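Local coordinates for protein DspB (Aggregatibacter actinomycetemcomitans, PDB 1YHT) that hydrolyses terminal beta-linked N-acetylhexosamine residues as a family 20 glycoside hydrolase and disperses biofilms, probably by cleaving their matrix polysaccharide, at residues A295-V298 with I299-D303; E340-Q343 with K344-S348. All coordinates share one frame; numbering follows the deposited sequence.

Contact 1. Residues A295-V298 with I299-D303; sequences AKDV and IKNWD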
ATOM      1  N   ALA A 295     -16.931  12.450   1.597  1.00 12.42           N
ATOM      2  CA  ALA A 295     -16.229  13.391   2.448  1.00 12.06           C
ATOM      3  C   ALA A 295     -17.138  13.821   3.616  1.00 11.91           C
ATOM      4  O   ALA A 295     -16.730  13.824   4.759  1.00 10.14           O
ATOM      5  CB  ALA A 295     -15.767  14.574   1.641  1.00 12.41           C
ATOM      6  N   LYS A 296     -18.385  14.166   3.312  1.00 12.71           N
ATOM      7  CA  LYS A 296     -19.306  14.616   4.352  1.00 13.25           C
ATOM      8  C   LYS A 296     -19.579  13.493   5.350  1.00 12.46           C
ATOM      9  O   LYS A 296     -19.683  13.732   6.543  1.00 12.70           O
ATOM     10  CB  LYS A 296     -20.616  15.132   3.729  1.00 13.78           C
ATOM     11  CG  LYS A 296     -20.448  16.505   3.129  1.00 17.57           C
ATOM     12  CD  LYS A 296     -21.608  16.886   2.243  1.00 20.18           C
ATOM     13  CE  LYS A 296     -21.523  18.391   1.875  1.00 23.61           C
ATOM     14  NZ  LYS A 296     -22.866  18.909   1.457  1.00 26.93           N
ATOM     15  N   ASP A 297     -19.639  12.275   4.833  1.00 13.10           N
ATOM     16  CA  ASP A 297     -19.903  11.068   5.636  1.00 14.29           C
ATOM     17  C   ASP A 297     -18.765  10.825   6.634  1.00 14.81           C
ATOM     18  O   ASP A 297     -19.012  10.590   7.811  1.00 15.45           O
ATOM     19  CB  ASP A 297     -20.158   9.864   4.706  1.00 14.45           C
ATOM     20  CG  ASP A 297     -20.629   8.598   5.454  1.00 15.07           C
ATOM     21  OD1 ASP A 297     -21.473   8.705   6.353  1.00 12.03           O
ATOM     22  OD2 ASP A 297     -20.155   7.499   5.100  1.00 17.33           O
ATOM     23  N   VAL A 298     -17.525  10.957   6.183  1.00 14.62           N
ATOM     24  CA  VAL A 298     -16.367  10.887   7.085  1.00 15.27           C
ATOM     25  C   VAL A 298     -16.416  12.015   8.136  1.00 15.43           C
ATOM     26  O   VAL A 298     -16.194  11.802   9.316  1.00 15.73           O
ATOM     27  CB  VAL A 298     -15.054  10.946   6.254  1.00 15.08           C
ATOM     28  CG1 VAL A 298     -13.810  11.258   7.125  1.00 16.54           C
ATOM     29  CG2 VAL A 298     -14.913   9.645   5.473  1.00 15.32           C
ATOM     30  N   ILE A 299     -16.736  13.218   7.703  1.00 15.79           N
ATOM     31  CA  ILE A 299     -16.788  14.335   8.632  1.00 16.63           C
ATOM     32  C   ILE A 299     -17.837  14.098   9.735  1.00 16.88           C
ATOM     33  O   ILE A 299     -17.564  14.319  10.919  1.00 16.51           O
ATOM     34  CB  ILE A 299     -17.089  15.642   7.879  1.00 17.18           C
ATOM     35  CG1 ILE A 299     -15.852  16.078   7.057  1.00 15.81           C
ATOM     36  CG2 ILE A 299     -17.525  16.765   8.848  1.00 18.98           C
ATOM     37  CD1 ILE A 299     -16.188  16.934   5.900  1.00 18.20           C
ATOM     38  N   LYS A 300     -19.018  13.645   9.330  1.00 17.23           N
ATOM     39  CA  LYS A 300     -20.153  13.450  10.256  1.00 17.83           C
ATOM     40  C   LYS A 300     -19.985  12.232  11.170  1.00 17.13           C
ATOM     41  O   LYS A 300     -20.245  12.315  12.375  1.00 16.94           O
ATOM     42  CB  LYS A 300     -21.410  13.282   9.417  1.00 18.18           C
ATOM     43  CG  LYS A 300     -22.730  13.143  10.168  1.00 21.81           C
ATOM     44  CD  LYS A 300     -23.497  14.433  10.211  1.00 25.01           C
ATOM     45  CE  LYS A 300     -25.007  14.161  10.248  1.00 25.98           C
ATOM     46  NZ  LYS A 300     -25.362  13.164  11.265  1.00 27.77           N
ATOM     47  N   ASN A 301     -19.491  11.143  10.584  1.00 15.78           N
ATOM     48  CA  ASN A 301     -19.605   9.792  11.150  1.00 17.10           C
ATOM     49  C   ASN A 301     -18.286   9.078  11.466  1.00 17.30           C
ATOM     50  O   ASN A 301     -18.292   8.109  12.217  1.00 17.94           O
ATOM     51  CB  ASN A 301     -20.442   8.881  10.214  1.00 16.62           C
ATOM     52  CG  ASN A 301     -21.825   9.455   9.912  1.00 18.17           C
ATOM     53  OD1 ASN A 301     -22.185   9.699   8.747  1.00 23.37           O
ATOM     54  ND2 ASN A 301     -22.592   9.680  10.936  1.00 17.03           N
ATOM     55  N   TRP A 302     -17.162   9.501  10.887  1.00 16.48           N
ATOM     56  CA  TRP A 302     -15.907   8.825  11.188  1.00 16.72           C
ATOM     57  C   TRP A 302     -15.092   9.551  12.245  1.00 17.81           C
ATOM     58  O   TRP A 302     -15.082  10.791  12.305  1.00 20.46           O
ATOM     59  CB  TRP A 302     -15.065   8.574   9.928  1.00 15.68           C
ATOM     60  CG  TRP A 302     -13.823   7.796  10.261  1.00 13.87           C
ATOM     61  CD1 TRP A 302     -13.743   6.490  10.640  1.00 11.23           C
ATOM     62  CD2 TRP A 302     -12.496   8.311  10.308  1.00 12.11           C
ATOM     63  NE1 TRP A 302     -12.424   6.144  10.888  1.00 13.06           N
ATOM     64  CE2 TRP A 302     -11.641   7.247  10.685  1.00 14.19           C
ATOM     65  CE3 TRP A 302     -11.929   9.553  10.004  1.00 12.68           C
ATOM     66  CZ2 TRP A 302     -10.269   7.403  10.792  1.00 12.08           C
ATOM     67  CZ3 TRP A 302     -10.564   9.707  10.151  1.00 12.64           C
ATOM     68  CH2 TRP A 302      -9.758   8.641  10.575  1.00 12.36           C
ATOM     69  N   ASP A 303     -14.429   8.790  13.109  1.00 16.90           N
ATOM     70  CA  ASP A 303     -13.347   9.336  13.923  1.00 17.21           C
ATOM     71  C   ASP A 303     -12.237   8.313  14.036  1.00 16.03           C
ATOM     72  O   ASP A 303     -12.416   7.118  13.704  1.00 15.25           O
ATOM     73  CB  ASP A 303     -13.798   9.817  15.325  1.00 18.01           C
ATOM     74  CG  ASP A 303     -14.245   8.705  16.230  1.00 20.59           C
ATOM     75  OD1 ASP A 303     -13.378   8.012  16.803  1.00 21.88           O
ATOM     76  OD2 ASP A 303     -15.485   8.578  16.420  1.00 24.21           O
TER

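Contact 2. Residues E340-Q343 with K344-S348; sequences ETIQ and KNTKS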
ATOM      1  N   GLU A 340      -6.417  13.251 -13.258  1.00 11.99           N
ATOM      2  CA  GLU A 340      -6.820  14.555 -12.731  1.00 13.19           C
ATOM      3  C   GLU A 340      -8.276  14.597 -12.235  1.00 12.09           C
ATOM      4  O   GLU A 340      -8.558  15.225 -11.236  1.00 12.17           O
ATOM      5  CB  GLU A 340      -6.525  15.651 -13.770  1.00 14.14           C
ATOM      6  CG  GLU A 340      -7.015  17.020 -13.381  1.00 18.58           C
ATOM      7  CD  GLU A 340      -6.385  17.621 -12.120  1.00 24.98           C
ATOM      8  OE1 GLU A 340      -5.425  17.055 -11.521  1.00 26.82           O
ATOM      9  OE2 GLU A 340      -6.882  18.714 -11.717  1.00 31.38           O
ATOM     10  N   THR A 341      -9.195  13.892 -12.889  1.00 11.84           N
ATOM     11  CA  THR A 341     -10.600  13.833 -12.413  1.00 11.75           C
ATOM     12  C   THR A 341     -10.648  13.152 -11.047  1.00 11.87           C
ATOM     13  O   THR A 341     -11.367  13.598 -10.113  1.00 10.97           O
ATOM     14  CB  THR A 341     -11.463  13.063 -13.396  1.00 12.36           C
ATOM     15  OG1 THR A 341     -11.417  13.724 -14.648  1.00 15.64           O
ATOM     16  CG2 THR A 341     -12.923  12.916 -12.953  1.00 13.68           C
ATOM     17  N   ILE A 342      -9.887  12.071 -10.915  1.00 10.75           N
ATOM     18  CA  ILE A 342      -9.828  11.365  -9.629  1.00 10.24           C
ATOM     19  C   ILE A 342      -9.295  12.279  -8.522  1.00 10.20           C
ATOM     20  O   ILE A 342      -9.845  12.366  -7.395  1.00 10.47           O
ATOM     21  CB  ILE A 342      -8.949  10.106  -9.712  1.00  9.63           C
ATOM     22  CG1 ILE A 342      -9.604   9.076 -10.631  1.00 10.37           C
ATOM     23  CG2 ILE A 342      -8.716   9.529  -8.263  1.00  8.90           C
ATOM     24  CD1 ILE A 342      -8.634   8.034 -11.159  1.00  9.59           C
ATOM     25  N   GLN A 343      -8.180  12.929  -8.814  1.00 10.79           N
ATOM     26  CA  GLN A 343      -7.582  13.826  -7.856  1.00 10.74           C
ATOM     27  C   GLN A 343      -8.542  14.956  -7.444  1.00 11.68           C
ATOM     28  O   GLN A 343      -8.728  15.204  -6.248  1.00 12.36           O
ATOM     29  CB  GLN A 343      -6.304  14.388  -8.441  1.00 11.09           C
ATOM     30  CG  GLN A 343      -5.445  15.206  -7.482  1.00 11.60           C
ATOM     31  CD  GLN A 343      -5.819  16.693  -7.433  1.00 15.02           C
ATOM     32  OE1 GLN A 343      -6.096  17.318  -8.442  1.00 14.88           O
ATOM     33  NE2 GLN A 343      -5.834  17.237  -6.242  1.00 10.92           N
ATOM     34  N   LYS A 344      -9.134  15.650  -8.410  1.00 11.53           N
ATOM     35  CA  LYS A 344     -10.006  16.785  -8.062  1.00 12.52           C
ATOM     36  C   LYS A 344     -11.222  16.346  -7.250  1.00 12.48           C
ATOM     37  O   LYS A 344     -11.622  17.029  -6.316  1.00 12.35           O
ATOM     38  CB  LYS A 344     -10.436  17.578  -9.300  1.00 13.09           C
ATOM     39  CG  LYS A 344     -11.291  16.811 -10.267  1.00 17.81           C
ATOM     40  CD  LYS A 344     -11.817  17.717 -11.483  1.00 24.21           C
ATOM     41  CE  LYS A 344     -10.792  17.918 -12.625  1.00 28.67           C
ATOM     42  NZ  LYS A 344     -10.885  16.893 -13.813  1.00 30.79           N
ATOM     43  N   ASN A 345     -11.784  15.188  -7.596  1.00 12.38           N
ATOM     44  CA  ASN A 345     -12.982  14.702  -6.899  1.00 12.99           C
ATOM     45  C   ASN A 345     -12.749  14.092  -5.517  1.00 12.35           C
ATOM     46  O   ASN A 345     -13.705  13.987  -4.730  1.00 12.78           O
ATOM     47  CB  ASN A 345     -13.789  13.781  -7.788  1.00 11.49           C
ATOM     48  CG  ASN A 345     -14.590  14.559  -8.836  1.00 15.72           C
ATOM     49  OD1 ASN A 345     -15.673  15.073  -8.534  1.00 21.04           O
ATOM     50  ND2 ASN A 345     -14.050  14.666 -10.055  1.00 11.00           N
ATOM     51  N   THR A 346     -11.523  13.655  -5.231  1.00 11.52           N
ATOM     52  CA  THR A 346     -11.225  13.039  -3.917  1.00 10.65           C
ATOM     53  C   THR A 346     -10.612  14.027  -2.937  1.00 10.55           C
ATOM     54  O   THR A 346     -10.352  13.689  -1.797  1.00 10.59           O
ATOM     55  CB  THR A 346     -10.282  11.796  -4.048  1.00 11.04           C
ATOM     56  OG1 THR A 346      -9.118  12.133  -4.803  1.00  9.24           O
ATOM     57  CG2 THR A 346     -11.025  10.657  -4.775  1.00  9.09           C
ATOM     58  N   LYS A 347     -10.385  15.256  -3.378  1.00 11.18           N
ATOM     59  CA  LYS A 347      -9.747  16.269  -2.547  1.00 11.85           C
ATOM     60  C   LYS A 347     -10.490  16.511  -1.232  1.00 11.58           C
ATOM     61  O   LYS A 347      -9.891  16.553  -0.185  1.00 10.43           O
ATOM     62  CB  LYS A 347      -9.643  17.589  -3.338  1.00 12.47           C
ATOM     63  CG  LYS A 347      -8.605  18.582  -2.902  1.00 14.81           C
ATOM     64  CD  LYS A 347      -8.479  19.706  -3.974  1.00 17.50           C
ATOM     65  CE  LYS A 347      -7.016  20.265  -4.238  1.00 22.80           C
ATOM     66  NZ  LYS A 347      -6.165  19.774  -5.484  1.00 17.40           N
ATOM     67  N   SER A 348     -11.795  16.738  -1.311  1.00 10.78           N
ATOM     68  CA  SER A 348     -12.582  16.982  -0.108  1.00 11.53           C
ATOM     69  C   SER A 348     -12.452  15.821   0.885  1.00 11.11           C
ATOM     70  O   SER A 348     -12.346  16.022   2.074  1.00 10.88           O
ATOM     71  CB  SER A 348     -14.054  17.196  -0.486  1.00 11.74           C
ATOM     72  OG  SER A 348     -14.177  18.429  -1.213  1.00 13.94           O
TER

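Contact 1. Residues A295-V298 with I299-D303
Ala295 to Ile299, Lys296 to Lys300, Asp297 to Asn301 and Val298 to Trp302 are joined by successive i to i+4 backbone hydrogen bonds, the last of which, Trp302 N to Val298 O (2.9 Å), arrives more steeply, with a C=O...N angle of 126°, as Trp302 leaves helical geometry. The indole is the main apolar partner here. With CG anti to the backbone N (chi1 -176°), Trp302 runs side by side with Val298, and its CE3 lies 3.8 Å from Val298 CG1, approached obliquely. Beyond the segment, NE1 donates to Val306 O and the ring meets that of Tyr276. One turn back, Ile299 folds over the carbonyl of Ala295: its CG1 lies 3.3 Å and its CD1 3.4 Å from Ala295 O. On a more open side, the side chains of Asp297 and Asn301 cross at about a right angle, with the carboxylate and amide planes turned 65° apart. Val298 and Ile299 rest on Leu349 and Ala352 of helix 339-358, whose Lys356 NZ hydrogen-bonds Ile299 O. This is the C-terminal end of an alpha-helix, held to the next outer helix by apolar packing and a lysine, in the TIM barrel of a family 20 glycoside hydrolase.

Contact 2. Residues E340-Q343 with K344-S348
Lys344 folds back over Glu340 and Thr341 along helix 339-358, the last helix of the TIM barrel, where i to i+3 and i to i+4 neighbours meet. Its CG takes the position between the backbone N and the carbonyl carbon (chi1 64°), which brings CG within 3.2 Å of Thr341 O. Two further bends, at chi3 and chi4, turn the ammonium group to Thr341, where NZ makes a weak hydrogen bond with OG1 (3.3 Å). The Glu340 side chain crosses this lysine at about a right angle; its OE2 stays 4.9 Å from Lys344 NZ, so the opposite charges are near each other without contact, an attraction that is probably modest.

Gln343, buried, bends at chi2 (-88°) and runs beside Lys347, pointing the same way; its side chain also packs on Ser37 and Phe38 of helix 32-44. Where the helix faces strand 324-329, Thr346 sends OG1 to Ile342 O (2.7 Å), reinforcing a weak backbone bond from its own N to the same carbonyl.

Asn345 is held at both ends of its amide, OD1 bonding Ser288 OG of helix 287-301. Thr341 O accepts two donors from opposite faces of its carbonyl plane, Asn345 N at 3.0 Å and Asn345 ND2 at 2.9 Å, the latter with Thr341 O almost in the amide plane.

How the contacts relate
Contacts 1 and 2 are both intrahelical, lying on consecutive outer helices of the barrel, 287-301 and 339-358, with centres about 17 Å apart. The helices meet directly where Ala295 CB of contact 1 lies 3.6 Å from Ser348 C of contact 2. Each contact is partly buried. Contact 1 lies farther from the chain's centre and at a helix end, where an apolar valine-tryptophan pair packs against helix 339-358 beside exposed polar residues. Contact 2 sits in the early half of its helix, flanked by helices 32-44 and 287-301 and by strand 324-329, where side chains of Asn345 and Thr346 add hydrogen bonds to backbone carbonyls of the preceding turn.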